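Local coordinates for structural protein VP1 (Trichodysplasia spinulosa-associated polyomavirus, PDB 4U60) that forms the pentameric building block of the viral coat and binds the sialylated oligosaccharide of GM1 glycolipid, at residues M89-S94 / V226-N231; V93-E98 / R267-L272. All blocks are in the same frame, centred on the assembly; numbering follows the deposited sequence. Where two conformers were deposited one is given.

Interaction 1 of 2, residues M89-S94 / V226-N231; sequences MWEAVS and VLLDEN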
ATOM      1  N   MET C  89      35.052 -22.377  -6.193  1.00 23.04           N
ATOM      2  CA  MET C  89      33.839 -22.485  -5.397  1.00 21.83           C
ATOM      3  C   MET C  89      32.639 -22.109  -6.264  1.00 20.63           C
ATOM      4  O   MET C  89      32.775 -21.317  -7.193  1.00 20.67           O
ATOM      5  CB  MET C  89      33.896 -21.539  -4.204  1.00 21.54           C
ATOM      6  CG  MET C  89      35.041 -21.817  -3.255  1.00 22.66           C
ATOM      7  SD  MET C  89      34.961 -20.777  -1.780  1.00 22.22           S
ATOM      8  CE  MET C  89      33.664 -21.593  -0.870  1.00 21.59           C
ATOM      9  N   TRP C  90      31.490 -22.693  -5.956  1.00 19.62           N
ATOM     10  CA  TRP C  90      30.222 -22.282  -6.568  1.00 18.65           C
ATOM     11  C   TRP C  90      29.769 -21.007  -5.892  1.00 18.04           C
ATOM     12  O   TRP C  90      29.756 -20.913  -4.665  1.00 17.93           O
ATOM     13  CB  TRP C  90      29.142 -23.353  -6.420  1.00 18.44           C
ATOM     14  CG  TRP C  90      29.386 -24.548  -7.274  1.00 19.38           C
ATOM     15  CD1 TRP C  90      29.763 -25.789  -6.865  1.00 20.31           C
ATOM     16  CD2 TRP C  90      29.295 -24.606  -8.702  1.00 19.86           C
ATOM     17  NE1 TRP C  90      29.903 -26.631  -7.958  1.00 21.13           N
ATOM     18  CE2 TRP C  90      29.616 -25.919  -9.092  1.00 20.96           C
ATOM     19  CE3 TRP C  90      28.948 -23.673  -9.687  1.00 19.69           C
ATOM     20  CZ2 TRP C  90      29.607 -26.329 -10.435  1.00 21.90           C
ATOM     21  CZ3 TRP C  90      28.936 -24.076 -11.010  1.00 20.47           C
ATOM     22  CH2 TRP C  90      29.271 -25.393 -11.375  1.00 21.51           C
ATOM     23  N   GLU C  91      29.410 -20.020  -6.709  1.00 17.65           N
ATOM     24  CA  GLU C  91      28.918 -18.734  -6.224  1.00 17.11           C
ATOM     25  C   GLU C  91      27.456 -18.619  -6.646  1.00 16.34           C
ATOM     26  O   GLU C  91      27.156 -18.743  -7.818  1.00 16.46           O
ATOM     27  CB  GLU C  91      29.729 -17.634  -6.887  1.00 17.71           C
ATOM     28  CG  GLU C  91      29.334 -16.216  -6.530  1.00 17.60           C
ATOM     29  CD  GLU C  91      30.095 -15.191  -7.339  1.00 18.67           C
ATOM     30  OE1 GLU C  91      30.906 -15.585  -8.211  1.00 19.54           O
ATOM     31  OE2 GLU C  91      29.891 -13.977  -7.101  1.00 19.22           O
ATOM     32  N   ALA C  92      26.564 -18.408  -5.680  1.00 15.70           N
ATOM     33  CA  ALA C  92      25.140 -18.250  -5.970  1.00 15.31           C
ATOM     34  C   ALA C  92      24.899 -16.832  -6.490  1.00 15.39           C
ATOM     35  O   ALA C  92      25.170 -15.872  -5.809  1.00 15.59           O
ATOM     36  CB  ALA C  92      24.318 -18.502  -4.718  1.00 14.80           C
ATOM     37  N   VAL C  93      24.400 -16.732  -7.719  1.00 15.82           N
ATOM     38  CA  VAL C  93      24.277 -15.458  -8.424  1.00 15.94           C
ATOM     39  C   VAL C  93      22.870 -14.864  -8.257  1.00 15.25           C
ATOM     40  O   VAL C  93      22.721 -13.670  -8.074  1.00 14.97           O
ATOM     41  CB  VAL C  93      24.520 -15.658  -9.929  1.00 17.05           C
ATOM     42  CG1 VAL C  93      24.321 -14.355 -10.693  1.00 17.50           C
ATOM     43  CG2 VAL C  93      25.913 -16.225 -10.186  1.00 17.86           C
ATOM     44  N   SER C  94      21.866 -15.718  -8.333  1.00 14.91           N
ATOM     45  CA  SER C  94      20.472 -15.274  -8.312  1.00 14.86           C
ATOM     46  C   SER C  94      19.556 -16.417  -7.964  1.00 14.48           C
ATOM     47  O   SER C  94      19.919 -17.590  -8.111  1.00 14.52           O
ATOM     48  CB  SER C  94      20.085 -14.704  -9.694  1.00 15.66           C
ATOM     49  OG  SER C  94      20.190 -15.680 -10.722  1.00 16.29           O
ATOM     50  N   VAL C 226      18.520 -10.997  -7.303  1.00 16.12           N
ATOM     51  CA  VAL C 226      19.971 -10.999  -7.415  1.00 16.84           C
ATOM     52  C   VAL C 226      20.572 -11.222  -6.024  1.00 16.02           C
ATOM     53  O   VAL C 226      20.216 -10.532  -5.073  1.00 15.83           O
ATOM     54  CB  VAL C 226      20.466  -9.674  -8.030  1.00 18.15           C
ATOM     55  CG1 VAL C 226      21.989  -9.606  -8.031  1.00 19.49           C
ATOM     56  CG2 VAL C 226      19.926  -9.508  -9.447  1.00 19.35           C
ATOM     57  N   LEU C 227      21.464 -12.212  -5.923  1.00 15.38           N
ATOM     58  CA  LEU C 227      22.128 -12.562  -4.665  1.00 14.98           C
ATOM     59  C   LEU C 227      23.530 -11.952  -4.518  1.00 15.54           C
ATOM     60  O   LEU C 227      24.174 -12.091  -3.474  1.00 15.17           O
ATOM     61  CB  LEU C 227      22.190 -14.089  -4.513  1.00 14.73           C
ATOM     62  CG  LEU C 227      20.834 -14.804  -4.438  1.00 13.97           C
ATOM     63  CD1 LEU C 227      21.049 -16.306  -4.580  1.00 14.05           C
ATOM     64  CD2 LEU C 227      20.125 -14.500  -3.128  1.00 13.44           C
ATOM     65  N   LEU C 228      24.007 -11.299  -5.566  1.00 16.28           N
ATOM     66  CA  LEU C 228      25.294 -10.601  -5.508  1.00 17.54           C
ATOM     67  C   LEU C 228      25.245  -9.452  -4.496  1.00 18.07           C
ATOM     68  O   LEU C 228      24.247  -8.743  -4.388  1.00 17.87           O
ATOM     69  CB  LEU C 228      25.648 -10.056  -6.880  1.00 18.54           C
ATOM     70  CG  LEU C 228      25.744 -11.091  -8.014  1.00 18.90           C
ATOM     71  CD1 LEU C 228      26.261 -10.420  -9.279  1.00 20.33           C
ATOM     72  CD2 LEU C 228      26.636 -12.269  -7.649  1.00 18.94           C
ATOM     73  N   ASP C 229      26.319  -9.266  -3.748  1.00 19.25           N
ATOM     74  CA  ASP C 229      26.382  -8.133  -2.826  1.00 20.49           C
ATOM     75  C   ASP C 229      26.831  -6.866  -3.545  1.00 22.50           C
ATOM     76  O   ASP C 229      26.948  -6.848  -4.778  1.00 22.28           O
ATOM     77  CB  ASP C 229      27.249  -8.479  -1.617  1.00 20.61           C
ATOM     78  CG  ASP C 229      28.733  -8.636  -1.943  1.00 21.85           C
ATOM     79  OD1 ASP C 229      29.212  -8.228  -3.021  1.00 21.91           O
ATOM     80  OD2 ASP C 229      29.432  -9.202  -1.075  1.00 23.53           O
ATOM     81  N   GLU C 230      27.095  -5.809  -2.771  1.00 24.63           N
ATOM     82  CA  GLU C 230      27.518  -4.516  -3.326  1.00 27.81           C
ATOM     83  C   GLU C 230      28.862  -4.565  -4.062  1.00 28.86           C
ATOM     84  O   GLU C 230      29.146  -3.699  -4.892  1.00 29.47           O
ATOM     85  CB  GLU C 230      27.537  -3.418  -2.239  1.00 29.72           C
ATOM     86  CG  GLU C 230      28.394  -3.712  -1.007  1.00 31.36           C
ATOM     87  CD  GLU C 230      27.594  -4.295   0.142  1.00 33.29           C
ATOM     88  OE1 GLU C 230      26.934  -5.336  -0.057  1.00 32.18           O
ATOM     89  OE2 GLU C 230      27.621  -3.723   1.262  1.00 35.70           O
ATOM     90  N   ASN C 231      29.681  -5.573  -3.764  1.00 28.51           N
ATOM     91  CA  ASN C 231      30.944  -5.769  -4.470  1.00 29.36           C
ATOM     92  C   ASN C 231      30.831  -6.768  -5.621  1.00 27.85           C
ATOM     93  O   ASN C 231      31.831  -7.166  -6.178  1.00 28.57           O
ATOM     94  CB  ASN C 231      32.022  -6.245  -3.494  1.00 30.51           C
ATOM     95  CG  ASN C 231      32.217  -5.285  -2.331  1.00 31.85           C
ATOM     96  OD1 ASN C 231      32.411  -4.090  -2.536  1.00 34.80           O
ATOM     97  ND2 ASN C 231      32.144  -5.799  -1.112  1.00 32.20           N
TER
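Leu-227 and Leu-228 both set CG anti to their own carbonyl carbon, with chi1 of -62° and -58°. This puts each CG beside its backbone N, from where Leu-227 CD1 reaches Ser-94 and Ala-92, and Leu-228 CD2 reaches Val-93 and Glu-91. Leu-227 lays its branch over the backbone of strand 89-94. Its CD1 touches Ser-94 C at 3.7 Å and Ala-92 CB at 3.9 Å. Leu-228 goes to the other end of the contact. Its CD2 comes within 4.4 Å of Val-93 CG1 and 3.7 Å of Glu-91 OE2. The side chains of Glu-91 and Leu-228 cross at about a right angle.

Ser-94 and Val-226 are an antiparallel non-hydrogen-bonded pair, with CA atoms 4.4 Å apart. Through it the short strand 225-226 joins strand 86-99 of the jelly roll. Next to it, Leu-227 N donates to Val-93 O at 2.9 Å. The N-H points well at the oxygen (160°), but the donor stands above the carbonyl plane. Beyond this bond the chain turns off into a loop.

The join therefore rests on one backbone bond and on the side chains of Leu-227 and Leu-228. Ala-92 O is buried here with no polar partner in the model; Leu-227 CB lies 3.7 Å from it. The Glu-91 carboxylate meets only a methyl group across this contact. It is held instead by Gly-234 N at OE2 and by salt bridges from OE1 to Arg-274 and Arg-276.

Interaction 2 of 2, residues V93-E98 / R267-L272; sequences VSVKTE and RYFNIL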
ATOM      1  N   VAL C  93      24.400 -16.732  -7.719  1.00 15.82           N
ATOM      2  CA  VAL C  93      24.277 -15.458  -8.424  1.00 15.94           C
ATOM      3  C   VAL C  93      22.870 -14.864  -8.257  1.00 15.25           C
ATOM      4  O   VAL C  93      22.721 -13.670  -8.074  1.00 14.97           O
ATOM      5  CB  VAL C  93      24.520 -15.658  -9.929  1.00 17.05           C
ATOM      6  CG1 VAL C  93      24.321 -14.355 -10.693  1.00 17.50           C
ATOM      7  CG2 VAL C  93      25.913 -16.225 -10.186  1.00 17.86           C
ATOM      8  N   SER C  94      21.866 -15.718  -8.333  1.00 14.91           N
ATOM      9  CA  SER C  94      20.472 -15.274  -8.312  1.00 14.86           C
ATOM     10  C   SER C  94      19.556 -16.417  -7.964  1.00 14.48           C
ATOM     11  O   SER C  94      19.919 -17.590  -8.111  1.00 14.52           O
ATOM     12  CB  SER C  94      20.085 -14.704  -9.694  1.00 15.66           C
ATOM     13  OG  SER C  94      20.190 -15.680 -10.722  1.00 16.29           O
ATOM     14  N   VAL C  95      18.339 -16.061  -7.542  1.00 14.19           N
ATOM     15  CA  VAL C  95      17.312 -17.052  -7.234  1.00 13.99           C
ATOM     16  C   VAL C  95      15.967 -16.562  -7.749  1.00 14.22           C
ATOM     17  O   VAL C  95      15.648 -15.375  -7.621  1.00 14.23           O
ATOM     18  CB  VAL C  95      17.232 -17.374  -5.729  1.00 13.52           C
ATOM     19  CG1 VAL C  95      16.974 -16.117  -4.892  1.00 13.19           C
ATOM     20  CG2 VAL C  95      16.183 -18.447  -5.462  1.00 13.47           C
ATOM     21  N   LYS C  96      15.205 -17.479  -8.330  1.00 14.32           N
ATOM     22  CA  LYS C  96      13.777 -17.270  -8.601  1.00 14.69           C
ATOM     23  C   LYS C  96      13.063 -18.124  -7.567  1.00 14.16           C
ATOM     24  O   LYS C  96      13.254 -19.329  -7.500  1.00 14.28           O
ATOM     25  CB  LYS C  96      13.415 -17.701 -10.021  1.00 15.92           C
ATOM     26  CG  LYS C  96      14.211 -16.981 -11.099  1.00 17.02           C
ATOM     27  CD  LYS C  96      13.805 -17.379 -12.510  1.00 18.72           C
ATOM     28  CE  LYS C  96      12.493 -16.751 -12.947  1.00 19.72           C
ATOM     29  NZ  LYS C  96      12.002 -17.292 -14.239  1.00 21.44           N
ATOM     30  N   THR C  97      12.246 -17.505  -6.737  1.00 13.54           N
ATOM     31  CA  THR C  97      11.541 -18.257  -5.702  1.00 13.31           C
ATOM     32  C   THR C  97      10.076 -17.845  -5.668  1.00 13.76           C
ATOM     33  O   THR C  97       9.759 -16.669  -5.904  1.00 14.09           O
ATOM     34  CB  THR C  97      12.234 -18.063  -4.323  1.00 12.49           C
ATOM     35  OG1 THR C  97      11.557 -18.786  -3.294  1.00 11.90           O
ATOM     36  CG2 THR C  97      12.328 -16.590  -3.920  1.00 12.41           C
ATOM     37  N   GLU C  98       9.212 -18.799  -5.322  1.00 13.87           N
ATOM     38  CA  GLU C  98       7.759 -18.615  -5.309  1.00 14.62           C
ATOM     39  C   GLU C  98       7.148 -19.431  -4.232  1.00 14.56           C
ATOM     40  O   GLU C  98       7.597 -20.550  -3.951  1.00 13.94           O
ATOM     41  CB  GLU C  98       7.099 -19.123  -6.594  1.00 16.10           C
ATOM     42  CG  GLU C  98       7.591 -18.570  -7.889  1.00 17.00           C
ATOM     43  CD  GLU C  98       6.990 -19.292  -9.080  1.00 17.96           C
ATOM     44  OE1 GLU C  98       7.767 -19.507 -10.018  1.00 18.69           O
ATOM     45  OE2 GLU C  98       5.758 -19.575  -9.115  1.00 18.44           O
ATOM     46  N   ARG C 267       7.571 -23.624  -0.661  1.00 11.31           N
ATOM     47  CA  ARG C 267       8.275 -22.644  -1.460  1.00 11.41           C
ATOM     48  C   ARG C 267       9.190 -23.370  -2.438  1.00 11.90           C
ATOM     49  O   ARG C 267       9.864 -24.353  -2.084  1.00 12.31           O
ATOM     50  CB  ARG C 267       9.095 -21.725  -0.562  1.00 11.22           C
ATOM     51  CG  ARG C 267       9.863 -20.652  -1.314  1.00 11.34           C
ATOM     52  CD  ARG C 267      10.503 -19.679  -0.330  1.00 11.19           C
ATOM     53  NE  ARG C 267       9.558 -18.702   0.229  1.00 10.98           N
ATOM     54  CZ  ARG C 267       9.296 -17.503  -0.292  1.00 11.56           C
ATOM     55  NH1 ARG C 267       9.870 -17.104  -1.431  1.00 12.46           N
ATOM     56  NH2 ARG C 267       8.454 -16.680   0.314  1.00 11.92           N
ATOM     57  N   TYR C 268       9.210 -22.845  -3.656  1.00 11.98           N
ATOM     58  CA  TYR C 268      10.051 -23.324  -4.737  1.00 12.89           C
ATOM     59  C   TYR C 268      11.237 -22.398  -4.938  1.00 12.81           C
ATOM     60  O   TYR C 268      11.122 -21.192  -4.736  1.00 12.11           O
ATOM     61  CB  TYR C 268       9.206 -23.347  -6.007  1.00 13.68           C
ATOM     62  CG  TYR C 268      10.009 -23.512  -7.272  1.00 14.76           C
ATOM     63  CD1 TYR C 268      10.347 -24.777  -7.739  1.00 15.58           C
ATOM     64  CD2 TYR C 268      10.426 -22.405  -8.003  1.00 15.28           C
ATOM     65  CE1 TYR C 268      11.091 -24.944  -8.914  1.00 16.07           C
ATOM     66  CE2 TYR C 268      11.159 -22.557  -9.173  1.00 15.94           C
ATOM     67  CZ  TYR C 268      11.477 -23.826  -9.629  1.00 16.28           C
ATOM     68  OH  TYR C 268      12.195 -23.982 -10.795  1.00 18.12           O
ATOM     69  N   PHE C 269      12.367 -22.962  -5.354  1.00 13.00           N
ATOM     70  CA  PHE C 269      13.578 -22.208  -5.631  1.00 13.33           C
ATOM     71  C   PHE C 269      14.247 -22.693  -6.903  1.00 14.22           C
ATOM     72  O   PHE C 269      14.363 -23.894  -7.121  1.00 14.40           O
ATOM     73  CB  PHE C 269      14.620 -22.380  -4.514  1.00 13.39           C
ATOM     74  CG  PHE C 269      14.141 -22.044  -3.131  1.00 12.85           C
ATOM     75  CD1 PHE C 269      13.464 -22.993  -2.375  1.00 13.02           C
ATOM     76  CD2 PHE C 269      14.442 -20.810  -2.547  1.00 13.14           C
ATOM     77  CE1 PHE C 269      13.074 -22.725  -1.075  1.00 13.11           C
ATOM     78  CE2 PHE C 269      14.021 -20.540  -1.244  1.00 13.12           C
ATOM     79  CZ  PHE C 269      13.337 -21.509  -0.535  1.00 12.69           C
ATOM     80  N   ASN C 270      14.727 -21.747  -7.697  1.00 14.51           N
ATOM     81  CA  ASN C 270      15.605 -22.034  -8.825  0.50 15.59           C
ATOM     82  C   ASN C 270      16.794 -21.099  -8.703  1.00 15.45           C
ATOM     83  O   ASN C 270      16.665 -19.890  -8.874  1.00 15.11           O
ATOM     84  CB  ASN C 270      14.883 -21.843 -10.166  0.50 16.38           C
ATOM     85  CG  ASN C 270      15.730 -22.272 -11.360  0.50 17.71           C
ATOM     86  OD1 ASN C 270      15.489 -23.317 -11.968  0.50 19.09           O
ATOM     87  ND2 ASN C 270      16.724 -21.467 -11.699  0.50 18.06           N
ATOM     88  N   ILE C 271      17.944 -21.672  -8.383  1.00 15.48           N
ATOM     89  CA  ILE C 271      19.136 -20.908  -8.064  1.00 15.64           C
ATOM     90  C   ILE C 271      20.195 -21.106  -9.144  1.00 16.20           C
ATOM     91  O   ILE C 271      20.522 -22.233  -9.513  1.00 16.13           O
ATOM     92  CB  ILE C 271      19.689 -21.327  -6.684  1.00 15.73           C
ATOM     93  CG1 ILE C 271      18.630 -21.066  -5.611  1.00 15.37           C
ATOM     94  CG2 ILE C 271      20.986 -20.601  -6.392  1.00 16.02           C
ATOM     95  CD1 ILE C 271      18.819 -21.839  -4.336  1.00 15.76           C
ATOM     96  N   LEU C 272      20.704 -19.995  -9.655  1.00 16.33           N
ATOM     97  CA  LEU C 272      21.766 -19.994 -10.650  1.00 17.80           C
ATOM     98  C   LEU C 272      23.089 -19.824  -9.945  1.00 17.56           C
ATOM     99  O   LEU C 272      23.223 -18.921  -9.129  1.00 17.08           O
ATOM    100  CB  LEU C 272      21.543 -18.841 -11.624  1.00 18.90           C
ATOM    101  CG  LEU C 272      22.585 -18.687 -12.722  1.00 21.05           C
ATOM    102  CD1 LEU C 272      22.433 -19.805 -13.732  1.00 22.21           C
ATOM    103  CD2 LEU C 272      22.456 -17.323 -13.392  1.00 21.88           C
TER
HETATM  104  O   HOH W   1      17.948 -17.563 -10.804  1.00 28.99           O
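Tyr-268 O is gripped by two donors from opposite faces of its carbonyl plane. Thr-97 OG1 gives its proton to Tyr-268 O at 2.8 Å. Glu-98 N donates to the same Tyr-268 O at 3.1 Å. Thr-97 has OG1 anti to its backbone N (chi1 180°), which turns the hydroxyl to the neighbouring strand. The same OG1 accepts from Arg-267 NH1 at 3.0 Å. It lies at the guanidinium edge, in its plane, and the bond is nearly straight (166°). The arginine chain bends at chi3 to bring NH1 back. One hydroxyl thus links an arginine to a main-chain carbonyl. It also sits over one face of the Phe-269 ring, 3.6 Å from CD2.

The strands run antiparallel; the axes of the two short segments lie at 163°. Lys-96 pairs with Asn-270 and Glu-98 with Tyr-268 through two backbone bonds each. At the far end Val-93 and Ser-94 both face Leu-272, a classic beta bulge. Val-93 N donates to Leu-272 O at 2.9 Å, and Leu-272 N to Ser-94 O at 3.0 Å. A water bridges Ser-94 OG and Asn-270 O.

Val-95 and Ile-271 lie side by side, with CG2 and CG1 3.6 Å apart. Val-95 CG2 also meets the edge of the Phe-269 ring. This face turns to strands 129-136 and 241-254, where Phe-133 touches Thr-97, Arg-267 and Phe-269, and Arg-267 NH2 forms a salt bridge with Asp-248. The other face carries Glu-98, whose OE2 is hydrogen-bonded to Tyr-203 OH of the third subunit. Strand 12-29 flanks 260-279 in the jelly roll.

Overall arrangement
Interactions 1 and 2 start from the same strand, 86-99, and their centres lie about 12 Å apart. They share Val-93 and Ser-94. At the bulge, Val-93 bonds to both partners, one on each edge of the strand. The contacts also touch directly, through Leu-227 CD2 and Val-95 CG1 at 4.0 Å. Ala-92 CB and Ile-271 CG2 pack at 4.3 Å. The loop of interaction 1 also reaches a second subunit, through Glu-230, and Glu-98 of interaction 2 meets the third. The two glycan pockets, one with Thr-50 to Asn-53 and the other with His-109 and Arg-114, use none of these residues.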